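Local coordinates for fucolectin-related protein (Streptococcus pneumoniae, PDB 2J22) that is a fucose-binding module of a pneumococcal virulence factor and probably recognises fucose-bearing blood group antigens, at residues 33-38 with 48-53; 73-78 with 137-142; 86-91 with 103-108. One frame throughout, in Å; residues are numbered along the deposited sequence. Where two conformers were deposited one is given.

Contact 1. Residues 33-38 with 48-53. With CA (calcium ion), chain B.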
ATOM      1  N   ARG A  33      -7.541  -5.948  -3.283  1.00 22.64           N
ATOM      2  CA  ARG A  33      -8.022  -6.359  -1.957  0.50 22.45           C
ATOM      3  C   ARG A  33      -7.030  -7.276  -1.256  1.00 22.59           C
ATOM      4  O   ARG A  33      -7.110  -7.460  -0.045  1.00 21.70           O
ATOM      5  CB  ARG A  33      -9.381  -7.096  -2.093  0.50 23.19           C
ATOM      6  CG  ARG A  33      -9.333  -8.436  -2.951  0.50 22.50           C
ATOM      7  CD  ARG A  33     -10.567  -9.297  -2.824  0.50 24.33           C
ATOM      8  NE  ARG A  33     -10.495 -10.550  -3.599  0.50 25.20           N
ATOM      9  CZ  ARG A  33     -11.001 -10.692  -4.815  0.50 26.72           C
ATOM     10  NH1 ARG A  33     -11.594  -9.674  -5.405  0.50 29.47           N
ATOM     11  NH2 ARG A  33     -10.922 -11.846  -5.446  0.50 26.73           N
ATOM     12  N   LEU A  34      -6.082  -7.851  -2.049  1.00 21.94           N
ATOM     13  CA  LEU A  34      -5.164  -8.856  -1.522  1.00 21.28           C
ATOM     14  C   LEU A  34      -4.248  -8.144  -0.570  1.00 21.75           C
ATOM     15  O   LEU A  34      -3.634  -8.810   0.289  1.00 21.65           O
ATOM     16  CB  LEU A  34      -4.356  -9.542  -2.616  1.00 22.51           C
ATOM     17  CG  LEU A  34      -5.233 -10.382  -3.570  1.00 21.06           C
ATOM     18  CD1 LEU A  34      -4.454 -11.161  -4.626  1.00 21.78           C
ATOM     19  CD2 LEU A  34      -6.135 -11.316  -2.656  1.00 20.43           C
ATOM     20  N   ALA A  35      -4.132  -6.821  -0.708  1.00 19.81           N
ATOM     21  CA  ALA A  35      -3.248  -6.138   0.280  1.00 20.07           C
ATOM     22  C   ALA A  35      -3.967  -5.829   1.615  1.00 19.20           C
ATOM     23  O   ALA A  35      -3.368  -5.285   2.535  1.00 21.18           O
ATOM     24  CB  ALA A  35      -2.580  -4.824  -0.304  1.00 18.36           C
ATOM     25  N   VAL A  36      -5.250  -6.171   1.744  1.00 20.54           N
ATOM     26  CA  VAL A  36      -5.948  -5.926   3.012  1.00 20.66           C
ATOM     27  C   VAL A  36      -6.761  -7.150   3.476  1.00 21.66           C
ATOM     28  O   VAL A  36      -7.712  -7.038   4.246  1.00 23.63           O
ATOM     29  CB  VAL A  36      -6.829  -4.642   2.958  1.00 20.30           C
ATOM     30  CG1 VAL A  36      -6.015  -3.402   2.596  1.00 18.94           C
ATOM     31  CG2 VAL A  36      -8.015  -4.804   1.919  1.00 18.36           C
ATOM     32  N   ASP A  37      -6.344  -8.320   3.058  1.00 23.09           N
ATOM     33  CA  ASP A  37      -6.991  -9.573   3.448  1.00 23.90           C
ATOM     34  C   ASP A  37      -6.555 -10.179   4.758  1.00 25.30           C
ATOM     35  O   ASP A  37      -7.070 -11.271   5.139  1.00 26.50           O
ATOM     36  CB  ASP A  37      -6.891 -10.609   2.326  1.00 24.36           C
ATOM     37  CG  ASP A  37      -5.485 -11.120   2.078  1.00 25.20           C
ATOM     38  OD1 ASP A  37      -4.530 -10.625   2.664  1.00 21.71           O
ATOM     39  OD2 ASP A  37      -5.240 -12.015   1.239  1.00 27.87           O
ATOM     40  N   GLY A  38      -5.636  -9.488   5.436  1.00 23.64           N
ATOM     41  CA  GLY A  38      -5.046  -9.932   6.684  1.00 25.78           C
ATOM     42  C   GLY A  38      -3.962 -11.004   6.572  1.00 26.19           C
ATOM     43  O   GLY A  38      -3.666 -11.643   7.557  1.00 26.32           O
ATOM     44  N   SER A  48      -1.852 -13.956  -1.961  1.00 24.43           N
ATOM     45  CA  SER A  48      -2.142 -12.809  -1.105  1.00 23.44           C
ATOM     46  C   SER A  48      -1.335 -11.559  -1.438  1.00 20.84           C
ATOM     47  O   SER A  48      -1.182 -10.662  -0.615  1.00 19.30           O
ATOM     48  CB  SER A  48      -2.048 -13.213   0.389  1.00 24.66           C
ATOM     49  OG  SER A  48      -2.879 -12.371   1.181  1.00 25.92           O
ATOM     50  N   VAL A  49      -0.899 -11.466  -2.694  1.00 19.65           N
ATOM     51  CA  VAL A  49      -0.145 -10.359  -3.198  1.00 19.80           C
ATOM     52  C   VAL A  49      -0.809  -9.716  -4.432  1.00 21.30           C
ATOM     53  O   VAL A  49      -1.233 -10.439  -5.406  1.00 19.55           O
ATOM     54  CB  VAL A  49       1.349 -10.817  -3.469  1.00 22.17           C
ATOM     55  CG1 VAL A  49       2.274  -9.639  -3.883  1.00 19.79           C
ATOM     56  CG2 VAL A  49       1.873 -11.507  -2.276  1.00 22.25           C
ATOM     57  N   THR A  50      -0.928  -8.362  -4.376  1.00 20.68           N
ATOM     58  CA  THR A  50      -1.504  -7.579  -5.474  1.00 19.37           C
ATOM     59  C   THR A  50      -0.488  -7.584  -6.668  1.00 19.00           C
ATOM     60  O   THR A  50       0.709  -7.921  -6.514  1.00 19.06           O
ATOM     61  CB  THR A  50      -1.795  -6.087  -5.038  1.00 18.82           C
ATOM     62  OG1 THR A  50      -0.556  -5.388  -4.939  1.00 21.59           O
ATOM     63  CG2 THR A  50      -2.490  -5.944  -3.590  1.00 19.60           C
ATOM     64  N   HIS A  51      -0.949  -7.170  -7.833  1.00 18.73           N
ATOM     65  CA  HIS A  51      -0.156  -7.106  -9.068  1.00 19.84           C
ATOM     66  C   HIS A  51      -0.829  -6.198 -10.072  1.00 19.74           C
ATOM     67  O   HIS A  51      -1.995  -6.460 -10.457  1.00 21.52           O
ATOM     68  CB  HIS A  51       0.050  -8.509  -9.681  1.00 20.03           C
ATOM     69  CG  HIS A  51       1.334  -8.645 -10.463  1.00 22.91           C
ATOM     70  ND1 HIS A  51       1.750  -7.723 -11.397  1.00 20.50           N
ATOM     71  CD2 HIS A  51       2.291  -9.598 -10.428  1.00 22.03           C
ATOM     72  CE1 HIS A  51       2.900  -8.116 -11.928  1.00 22.24           C
ATOM     73  NE2 HIS A  51       3.258  -9.248 -11.344  1.00 22.37           N
ATOM     74  N   THR A  52      -0.190  -5.089 -10.415  1.00 21.11           N
ATOM     75  CA  THR A  52      -0.670  -4.276 -11.535  1.00 20.89           C
ATOM     76  C   THR A  52      -0.067  -4.761 -12.837  1.00 22.44           C
ATOM     77  O   THR A  52       0.905  -5.542 -12.854  1.00 21.55           O
ATOM     78  CB  THR A  52      -0.405  -2.741 -11.309  1.00 22.25           C
ATOM     79  OG1 THR A  52       1.007  -2.508 -11.379  1.00 23.23           O
ATOM     80  CG2 THR A  52      -0.765  -2.286  -9.813  1.00 20.13           C
ATOM     81  N   LYS A  53      -0.631  -4.293 -13.952  1.00 22.88           N
ATOM     82  CA  LYS A  53       0.080  -4.271 -15.207  1.00 23.55           C
ATOM     83  C   LYS A  53       1.289  -3.347 -15.179  1.00 25.18           C
ATOM     84  O   LYS A  53       1.547  -2.669 -14.190  1.00 22.42           O
ATOM     85  CB  LYS A  53      -0.844  -3.871 -16.328  1.00 24.89           C
ATOM     86  CG  LYS A  53      -1.868  -4.988 -16.616  1.00 25.31           C
ATOM     87  CD  LYS A  53      -3.001  -4.456 -17.472  1.00 32.20           C
ATOM     88  CE  LYS A  53      -3.651  -5.516 -18.320  1.00 36.30           C
ATOM     89  NZ  LYS A  53      -4.361  -6.519 -17.497  1.00 39.83           N
TER
HETATM   90 CA    CA B1150      -2.192 -10.020   1.734  1.00 22.38          CA
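Asp37 and Ser48 meet at a calcium ion that draws together two points of the long loop between strands 20-23 and 59-64, in this galactose-binding-type beta sandwich. From its CB outward, Asp37 leads toward 48-53, and a chi1 of 69° puts CG between the backbone N and the carbonyl carbon. With chi2 close to zero (-6°), OD1 is turned back over CA and OD2 is sent outward, which divides the work between the two oxygens. Asp37 OD1 binds the calcium at 2.6 Å, so the carboxylate holds the metal through one oxygen. OD2 goes instead to the serine hydroxyl: Ser48 OG donates to Asp37 OD2, though the modelled 2.4 Å is very short and its exact length doubtful. Asp37 OD1 and Ser48 OG are both first-shell ligands.

Ser48 grips the ion twice, with its backbone O at 2.6 Å from the calcium and its OG at 2.5 Å. Chi1 of -153° swings OG beside the carbonyl carbon, where hydroxyl and carbonyl oxygen can chelate one metal. From the 3-10 turn 33-35, Leu34 O comes in at 2.4 Å from the calcium. Asn39 O, Ala140 O and Glu141 OE1 bring the ligands to seven, two of them carboxylate oxygens, which would probably offset the charge of the ion.

Away from the metal the contact is van der Waals packing. Leu34 CD1 lies 3.4 Å from Val49 O, alongside the peptide rather than against the valine branches. Thr50 OG1 accepts from Leu139 N, and Trp60 packs on both Thr50 and Ala35. The remaining branch of the threonine is pushed tightly against the turn, with Thr50 CG2 3.5 Å from Ala35 CB.

Contact 2. Residues 73-78 with 137-142. With CA (calcium ion), chain B.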
ATOM      1  N   LEU A  73       1.679   3.081   9.666  1.00 27.52           N
ATOM      2  CA  LEU A  73       1.484   2.366   8.393  1.00 27.75           C
ATOM      3  C   LEU A  73       2.563   1.263   8.276  1.00 27.82           C
ATOM      4  O   LEU A  73       3.764   1.540   8.482  1.00 27.38           O
ATOM      5  CB  LEU A  73       1.506   3.335   7.204  1.00 26.40           C
ATOM      6  CG  LEU A  73       1.730   2.839   5.784  1.00 28.77           C
ATOM      7  CD1 LEU A  73       0.463   2.124   5.331  1.00 26.15           C
ATOM      8  CD2 LEU A  73       1.965   4.116   4.939  1.00 33.55           C
ATOM      9  N   ILE A  74       2.134   0.021   8.008  1.00 25.56           N
ATOM     10  CA  ILE A  74       3.095  -1.021   7.669  1.00 25.52           C
ATOM     11  C   ILE A  74       2.815  -1.628   6.219  1.00 24.33           C
ATOM     12  O   ILE A  74       1.657  -1.947   5.859  1.00 26.58           O
ATOM     13  CB  ILE A  74       3.216  -2.127   8.786  1.00 25.74           C
ATOM     14  CG1 ILE A  74       3.218  -1.554  10.201  1.00 27.08           C
ATOM     15  CG2 ILE A  74       4.487  -2.918   8.591  1.00 23.65           C
ATOM     16  CD1 ILE A  74       3.258  -2.658  11.354  1.00 27.02           C
ATOM     17  N   ILE A  75       3.853  -1.611   5.390  1.00 24.92           N
ATOM     18  CA  ILE A  75       3.811  -2.140   4.017  1.00 23.75           C
ATOM     19  C   ILE A  75       4.691  -3.405   3.944  1.00 23.98           C
ATOM     20  O   ILE A  75       5.857  -3.379   4.338  1.00 23.69           O
ATOM     21  CB  ILE A  75       4.312  -1.084   3.012  1.00 24.06           C
ATOM     22  CG1 ILE A  75       3.321   0.088   2.938  1.00 23.45           C
ATOM     23  CG2 ILE A  75       4.570  -1.694   1.601  1.00 20.72           C
ATOM     24  CD1 ILE A  75       4.012   1.411   2.674  1.00 25.35           C
ATOM     25  N   TYR A  76       4.102  -4.500   3.483  1.00 22.50           N
ATOM     26  CA  TYR A  76       4.757  -5.812   3.339  1.00 22.32           C
ATOM     27  C   TYR A  76       4.968  -6.050   1.853  1.00 23.08           C
ATOM     28  O   TYR A  76       4.047  -5.886   1.065  1.00 21.69           O
ATOM     29  CB  TYR A  76       3.894  -6.912   3.946  1.00 23.78           C
ATOM     30  CG  TYR A  76       3.973  -6.911   5.454  1.00 25.52           C
ATOM     31  CD1 TYR A  76       5.066  -7.478   6.091  1.00 30.50           C
ATOM     32  CD2 TYR A  76       3.009  -6.263   6.247  1.00 27.76           C
ATOM     33  CE1 TYR A  76       5.211  -7.448   7.457  1.00 32.86           C
ATOM     34  CE2 TYR A  76       3.157  -6.217   7.657  1.00 27.28           C
ATOM     35  CZ  TYR A  76       4.265  -6.823   8.227  1.00 34.37           C
ATOM     36  OH  TYR A  76       4.435  -6.865   9.581  1.00 38.55           O
ATOM     37  N   ASN A  77       6.216  -6.273   1.453  1.00 23.05           N
ATOM     38  CA  ASN A  77       6.527  -6.469   0.037  1.00 23.53           C
ATOM     39  C   ASN A  77       6.260  -7.904  -0.441  1.00 22.66           C
ATOM     40  O   ASN A  77       6.185  -8.814   0.376  1.00 22.69           O
ATOM     41  CB  ASN A  77       8.024  -6.176  -0.120  1.00 24.06           C
ATOM     42  CG  ASN A  77       8.442  -5.904  -1.566  1.00 23.62           C
ATOM     43  OD1 ASN A  77       7.629  -5.864  -2.470  1.00 24.61           O
ATOM     44  ND2 ASN A  77       9.760  -5.699  -1.776  1.00 21.51           N
ATOM     45  N   ARG A  78       6.128  -8.113  -1.745  1.00 22.79           N
ATOM     46  CA  ARG A  78       6.301  -9.423  -2.345  1.00 23.30           C
ATOM     47  C   ARG A  78       7.681  -9.981  -1.917  1.00 24.28           C
ATOM     48  O   ARG A  78       8.604  -9.202  -1.649  1.00 23.98           O
ATOM     49  CB  ARG A  78       6.305  -9.277  -3.880  1.00 23.68           C
ATOM     50  CG  ARG A  78       6.268 -10.637  -4.661  1.00 23.95           C
ATOM     51  CD  ARG A  78       6.162 -10.479  -6.192  1.00 21.79           C
ATOM     52  NE  ARG A  78       6.293 -11.803  -6.834  1.00 22.11           N
ATOM     53  CZ  ARG A  78       6.300 -11.960  -8.150  1.00 26.34           C
ATOM     54  NH1 ARG A  78       6.218 -10.887  -8.939  1.00 26.22           N
ATOM     55  NH2 ARG A  78       6.445 -13.168  -8.681  1.00 28.16           N
ATOM     56  N   LEU A 137       3.298  -2.742  -9.765  1.00 20.26           N
ATOM     57  CA  LEU A 137       3.252  -2.625  -8.269  1.00 20.03           C
ATOM     58  C   LEU A 137       2.642  -3.887  -7.676  1.00 20.43           C
ATOM     59  O   LEU A 137       1.543  -4.319  -8.069  1.00 19.18           O
ATOM     60  CB  LEU A 137       2.572  -1.330  -7.823  1.00 19.35           C
ATOM     61  CG  LEU A 137       2.296  -1.153  -6.319  1.00 19.08           C
ATOM     62  CD1 LEU A 137       3.672  -0.921  -5.614  1.00 16.30           C
ATOM     63  CD2 LEU A 137       1.480   0.088  -6.099  1.00 18.22           C
ATOM     64  N   SER A 138       3.359  -4.497  -6.759  1.00 19.82           N
ATOM     65  CA  SER A 138       2.867  -5.672  -6.046  1.00 18.92           C
ATOM     66  C   SER A 138       3.099  -5.467  -4.537  1.00 19.87           C
ATOM     67  O   SER A 138       4.236  -5.190  -4.089  1.00 19.27           O
ATOM     68  CB  SER A 138       3.562  -6.966  -6.509  1.00 19.91           C
ATOM     69  OG  SER A 138       3.158  -7.405  -7.804  1.00 19.60           O
ATOM     70  N   LEU A 139       2.031  -5.627  -3.779  1.00 19.39           N
ATOM     71  CA  LEU A 139       2.012  -5.509  -2.324  1.00 19.49           C
ATOM     72  C   LEU A 139       1.446  -6.780  -1.682  1.00 19.73           C
ATOM     73  O   LEU A 139       0.335  -7.178  -1.959  1.00 18.82           O
ATOM     74  CB  LEU A 139       1.169  -4.260  -1.958  1.00 19.20           C
ATOM     75  CG  LEU A 139       1.479  -2.895  -2.635  1.00 18.99           C
ATOM     76  CD1 LEU A 139       0.500  -1.784  -2.470  1.00 15.60           C
ATOM     77  CD2 LEU A 139       2.644  -2.377  -1.812  1.00 12.01           C
ATOM     78  N   ALA A 140       2.146  -7.382  -0.737  1.00 18.89           N
ATOM     79  CA  ALA A 140       1.582  -8.483   0.057  1.00 20.64           C
ATOM     80  C   ALA A 140       0.538  -8.011   1.076  1.00 20.39           C
ATOM     81  O   ALA A 140      -0.474  -8.708   1.317  1.00 22.19           O
ATOM     82  CB  ALA A 140       2.704  -9.240   0.822  1.00 20.62           C
ATOM     83  N   GLU A 141       0.807  -6.872   1.731  1.00 19.83           N
ATOM     84  CA  GLU A 141      -0.074  -6.315   2.713  1.00 21.20           C
ATOM     85  C   GLU A 141       0.272  -4.836   3.017  1.00 20.46           C
ATOM     86  O   GLU A 141       1.458  -4.394   3.083  1.00 21.77           O
ATOM     87  CB  GLU A 141      -0.115  -7.206   4.000  1.00 20.05           C
ATOM     88  CG  GLU A 141      -1.249  -6.894   4.957  1.00 20.13           C
ATOM     89  CD  GLU A 141      -2.559  -7.566   4.562  1.00 24.47           C
ATOM     90  OE1 GLU A 141      -2.622  -8.202   3.511  1.00 23.68           O
ATOM     91  OE2 GLU A 141      -3.514  -7.442   5.347  1.00 26.82           O
ATOM     92  N   VAL A 142      -0.777  -4.067   3.197  1.00 21.30           N
ATOM     93  CA  VAL A 142      -0.641  -2.663   3.665  1.00 19.99           C
ATOM     94  C   VAL A 142      -1.518  -2.592   4.921  1.00 21.66           C
ATOM     95  O   VAL A 142      -2.691  -2.808   4.865  1.00 18.04           O
ATOM     96  CB  VAL A 142      -1.148  -1.614   2.585  1.00 21.29           C
ATOM     97  CG1 VAL A 142      -1.165  -0.158   3.132  1.00 20.01           C
ATOM     98  CG2 VAL A 142      -0.363  -1.707   1.252  1.00 18.60           C
TER
HETATM   99 CA    CA B1150      -2.192 -10.020   1.734  1.00 22.38          CA
HETATM  100  O   HOH W   1       6.721  -5.527  -4.980  1.00 19.61           O
HETATM  101  O   HOH W   2       5.693  -8.086  -8.784  1.00 23.07           O
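Tyr76 and Glu141 leave their strands on the same side of the sheet and cross at a slant, the phenol ring turned 53° from the carboxylate plane. The touch is made low on both chains: Tyr76 CD2 is 4.0 Å from Glu141 CB. Beyond that point the two part company. Glu141 bends at chi2 (83°), which carries the carboxylate away from the tyrosine and brings OE1 to the calcium at 2.6 Å; the other oxygen, Glu141 OE2, has its hydrogen-bond partner in Gly38 N. The methyl of Ala140 also faces strand 67-77, lying against Tyr76 CB and the carbonyl of Asn77.

Two residues opposite one make this a classic beta bulge: Ala140 and Glu141 both face Tyr76. Tyr76 N gives a straight bond to Glu141 O (2.7 Å, 168° at the hydrogen), whereas Tyr76 O is shared by weak bonds from Ala140 N and Glu141 N. The corner in the chain at Ala140 lets its own carbonyl turn to the metal, with Ala140 O 2.2 Å from the calcium.

On the other face, aliphatic chains cross one another inside the sandwich. Leu73 CD1 meets Val142 CG1 at 3.6 Å, and Ile75 CG2 lies 4.0 Å from Leu139 CD2, while Ile128 of the opposing sheet touches Ile75, Leu139 and Val142.

Where the strands diverge, waters take over. One donates to both Asn77 OD1 and Ser138 O, linking the asparagine side chain to the backbone of 137-142, while the amide nitrogen Asn77 ND2 is bonded to Ile83. Another donates to Ser138 OG, at 2.8 Å, and lies in plane at the edge of the Arg78 guanidinium, accepting from NH1. The same arginine makes a salt bridge to Asp80, and Ser138 OG also bonds Thr50 O.

Contact 3. Residues 86-91 with 103-108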
ATOM      1  N   LEU A  86       9.421  -2.834  -5.598  1.00 24.41           N
ATOM      2  CA  LEU A  86       8.867  -1.917  -4.569  1.00 25.25           C
ATOM      3  C   LEU A  86      10.035  -1.041  -4.124  1.00 26.88           C
ATOM      4  O   LEU A  86      10.684  -1.291  -3.076  1.00 27.21           O
ATOM      5  CB  LEU A  86       8.255  -2.640  -3.361  1.00 24.30           C
ATOM      6  CG  LEU A  86       7.534  -1.746  -2.322  1.00 25.41           C
ATOM      7  CD1 LEU A  86       6.429  -0.836  -2.936  1.00 24.83           C
ATOM      8  CD2 LEU A  86       6.923  -2.543  -1.174  1.00 26.84           C
ATOM      9  N   SER A  87      10.322  -0.037  -4.932  1.00 26.94           N
ATOM     10  CA  SER A  87      11.463   0.852  -4.646  1.00 26.66           C
ATOM     11  C   SER A  87      11.176   2.164  -5.360  1.00 26.35           C
ATOM     12  O   SER A  87      10.355   2.184  -6.277  1.00 23.91           O
ATOM     13  CB  SER A  87      12.746   0.250  -5.207  1.00 26.63           C
ATOM     14  OG  SER A  87      12.725   0.229  -6.630  1.00 25.54           O
ATOM     15  N   ASN A  88      11.844   3.247  -4.965  1.00 24.94           N
ATOM     16  CA  ASN A  88      11.651   4.571  -5.599  1.00 25.29           C
ATOM     17  C   ASN A  88      10.188   4.894  -5.704  1.00 25.76           C
ATOM     18  O   ASN A  88       9.656   5.052  -6.823  1.00 25.31           O
ATOM     19  CB  ASN A  88      12.319   4.607  -6.996  1.00 27.18           C
ATOM     20  CG  ASN A  88      12.185   5.978  -7.702  1.00 29.30           C
ATOM     21  OD1 ASN A  88      11.952   7.019  -7.055  1.00 34.86           O
ATOM     22  ND2 ASN A  88      12.312   5.979  -9.032  1.00 29.20           N
ATOM     23  N   PHE A  89       9.521   4.976  -4.546  1.00 26.11           N
ATOM     24  CA  PHE A  89       8.079   5.156  -4.559  1.00 25.58           C
ATOM     25  C   PHE A  89       7.588   6.234  -3.634  1.00 26.55           C
ATOM     26  O   PHE A  89       8.277   6.656  -2.748  1.00 27.61           O
ATOM     27  CB  PHE A  89       7.292   3.807  -4.379  1.00 24.55           C
ATOM     28  CG  PHE A  89       7.435   3.175  -3.029  1.00 25.15           C
ATOM     29  CD1 PHE A  89       6.521   3.455  -2.009  1.00 24.35           C
ATOM     30  CD2 PHE A  89       8.487   2.271  -2.770  1.00 23.66           C
ATOM     31  CE1 PHE A  89       6.639   2.841  -0.683  1.00 24.05           C
ATOM     32  CE2 PHE A  89       8.615   1.668  -1.546  1.00 25.94           C
ATOM     33  CZ  PHE A  89       7.703   1.920  -0.480  1.00 26.65           C
ATOM     34  N   ASP A  90       6.346   6.686  -3.844  1.00 26.98           N
ATOM     35  CA  ASP A  90       5.763   7.618  -2.917  1.00 26.04           C
ATOM     36  C   ASP A  90       4.578   7.014  -2.188  1.00 26.42           C
ATOM     37  O   ASP A  90       3.776   6.242  -2.784  1.00 25.14           O
ATOM     38  CB  ASP A  90       5.270   8.847  -3.673  1.00 27.58           C
ATOM     39  CG  ASP A  90       6.385   9.696  -4.182  1.00 28.09           C
ATOM     40  OD1 ASP A  90       7.431   9.881  -3.466  1.00 27.00           O
ATOM     41  OD2 ASP A  90       6.289  10.221  -5.292  1.00 31.21           O
ATOM     42  N   ILE A  91       4.478   7.385  -0.918  1.00 24.32           N
ATOM     43  CA  ILE A  91       3.288   7.159  -0.086  1.00 25.33           C
ATOM     44  C   ILE A  91       2.638   8.529   0.033  1.00 25.87           C
ATOM     45  O   ILE A  91       3.303   9.478   0.480  1.00 25.78           O
ATOM     46  CB  ILE A  91       3.710   6.644   1.323  1.00 25.46           C
ATOM     47  CG1 ILE A  91       4.501   5.339   1.202  1.00 25.40           C
ATOM     48  CG2 ILE A  91       2.492   6.571   2.290  1.00 20.81           C
ATOM     49  CD1 ILE A  91       5.080   4.810   2.492  1.00 25.60           C
ATOM     50  N   THR A 103       3.154  13.486   2.231  1.00 32.42           N
ATOM     51  CA  THR A 103       3.815  12.663   1.215  1.00 34.02           C
ATOM     52  C   THR A 103       5.148  12.184   1.722  1.00 34.56           C
ATOM     53  O   THR A 103       5.862  12.950   2.334  1.00 35.09           O
ATOM     54  CB  THR A 103       4.035  13.471  -0.062  1.00 34.00           C
ATOM     55  OG1 THR A 103       2.756  13.862  -0.556  1.00 33.72           O
ATOM     56  CG2 THR A 103       4.561  12.581  -1.166  1.00 31.85           C
ATOM     57  N   GLN A 104       5.487  10.921   1.472  1.00 34.50           N
ATOM     58  CA  GLN A 104       6.832  10.443   1.783  1.00 35.33           C
ATOM     59  C   GLN A 104       7.437   9.593   0.662  1.00 34.85           C
ATOM     60  O   GLN A 104       6.801   8.658   0.128  1.00 34.69           O
ATOM     61  CB  GLN A 104       6.849   9.701   3.116  1.00 35.32           C
ATOM     62  CG  GLN A 104       7.864   8.626   3.235  1.00 40.70           C
ATOM     63  CD  GLN A 104       8.938   8.898   4.255  1.00 47.45           C
ATOM     64  OE1 GLN A 104       8.961   8.265   5.323  1.00 48.71           O
ATOM     65  NE2 GLN A 104       9.855   9.817   3.929  1.00 48.63           N
ATOM     66  N   HIS A 105       8.681   9.898   0.325  1.00 34.99           N
ATOM     67  CA  HIS A 105       9.337   9.190  -0.742  1.00 34.44           C
ATOM     68  C   HIS A 105      10.176   8.074  -0.180  1.00 34.82           C
ATOM     69  O   HIS A 105      10.893   8.289   0.801  1.00 34.98           O
ATOM     70  CB  HIS A 105      10.249  10.093  -1.547  1.00 35.22           C
ATOM     71  CG  HIS A 105      10.793   9.395  -2.738  1.00 33.52           C
ATOM     72  ND1 HIS A 105      10.067   9.263  -3.892  1.00 34.94           N
ATOM     73  CD2 HIS A 105      11.914   8.665  -2.913  1.00 34.29           C
ATOM     74  CE1 HIS A 105      10.767   8.563  -4.770  1.00 37.64           C
ATOM     75  NE2 HIS A 105      11.887   8.179  -4.194  1.00 30.90           N
ATOM     76  N   ILE A 106      10.098   6.894  -0.801  1.00 33.84           N
ATOM     77  CA  ILE A 106      10.890   5.743  -0.379  1.00 33.50           C
ATOM     78  C   ILE A 106      11.857   5.302  -1.475  1.00 34.53           C
ATOM     79  O   ILE A 106      11.477   5.043  -2.604  1.00 33.58           O
ATOM     80  CB  ILE A 106       9.984   4.545   0.093  1.00 33.69           C
ATOM     81  CG1 ILE A 106       8.956   4.985   1.163  1.00 31.93           C
ATOM     82  CG2 ILE A 106      10.846   3.301   0.523  1.00 30.83           C
ATOM     83  CD1 ILE A 106       9.555   5.271   2.589  1.00 29.49           C
ATOM     84  N   ASP A 107      13.133   5.205  -1.125  1.00 36.94           N
ATOM     85  CA  ASP A 107      14.145   4.830  -2.093  1.00 38.71           C
ATOM     86  C   ASP A 107      14.091   3.318  -2.280  1.00 40.21           C
ATOM     87  O   ASP A 107      13.923   2.830  -3.399  1.00 40.74           O
ATOM     88  CB  ASP A 107      15.544   5.299  -1.628  1.00 39.68           C
ATOM     89  CG  ASP A 107      15.637   6.842  -1.455  1.00 42.38           C
ATOM     90  OD1 ASP A 107      15.164   7.611  -2.333  1.00 45.42           O
ATOM     91  OD2 ASP A 107      16.177   7.385  -0.459  1.00 45.31           O
ATOM     92  N   SER A 108      14.200   2.578  -1.181  1.00 40.79           N
ATOM     93  CA  SER A 108      14.138   1.126  -1.249  1.00 41.33           C
ATOM     94  C   SER A 108      13.844   0.511   0.117  1.00 41.73           C
ATOM     95  O   SER A 108      13.970   1.164   1.155  1.00 41.03           O
ATOM     96  CB  SER A 108      15.431   0.533  -1.849  1.00 41.60           C
ATOM     97  OG  SER A 108      16.516   0.662  -0.944  1.00 38.49           O
TER
HETATM   98  O   HOH W   3      13.985   7.146  -4.866  1.00 51.61           O
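Phe89 and Ile106 face each other in the beta hairpin of strands 89-94 and 100-108, the latter the outermost strand of its sheet. Their side chains lie side by side on the inner face, pointing the same way. A chi1 of 68° lays the Phe89 ring across its neighbour, and Ile106 CB sits over the ring in a CH-pi contact, 3.6 Å from the centroid. Ile106 CG2 comes close to the ring as well, 3.5 Å from Phe89 CE2. Leu86 CD1 covers the opposite face, so the phenyl is held between two aliphatic groups. Further along, Ile91 CD1 touches Ile106 CG1 at 4.1 Å, and Ile106 packs onto Leu114 and Ile116 of the other sheet.

Phe89 and Ile106 exchange two backbone bonds, as do Ile91 and Gln104. The regular ladder is then broken by a G1 beta bulge, in which Asn88 and Phe89 both face Ile106. Asn88 takes a positive phi of 49° there, and its N bonds Asp107 O at 2.6 Å.

The polar face belongs to Asp90 and His105. Their planes are strongly inclined, and His105 ND1 donates to Asp90 OD1 at 2.7 Å, reaching the oxygen from above the carboxylate, 41° out of its plane. The other oxygen, Asp90 OD2, is in a salt bridge with Arg131, so each carboxylate oxygen has its own partner. Phe89 O rests over one face of the imidazole. At the ring edge lies Asn88 OD1, 3.0 Å from His105 CE1, while the amide nitrogen of the asparagine is bonded to Ser132 OG. A water donates to Asn88 OD1 and to Asp107 OD1, the latter at 2.8 Å, bridging the bulge to the edge strand.

Contacts 1 and 2 share one calcium ion: 33-38 and 48-53 supply four of its seven ligand atoms, and 137-142 supplies two. Their centres lie 8 Å apart; a probable hydrogen bond of 2.8 Å runs from Leu137 N to Thr52 OG1, and Ala35 O packs 3.2 Å from Glu141 CD. Contact 3 is nested in the chain between the two halves of contact 2 and belongs to the opposing sheet. Its centre is 12 Å from that of contact 2, and Ile75 CD1 meets Ile91 CD1 at 3.6 Å in the core between the sheets. Contacts 1 and 3 do not touch; about 9 Å separates their nearest atoms, across the centre of the chain.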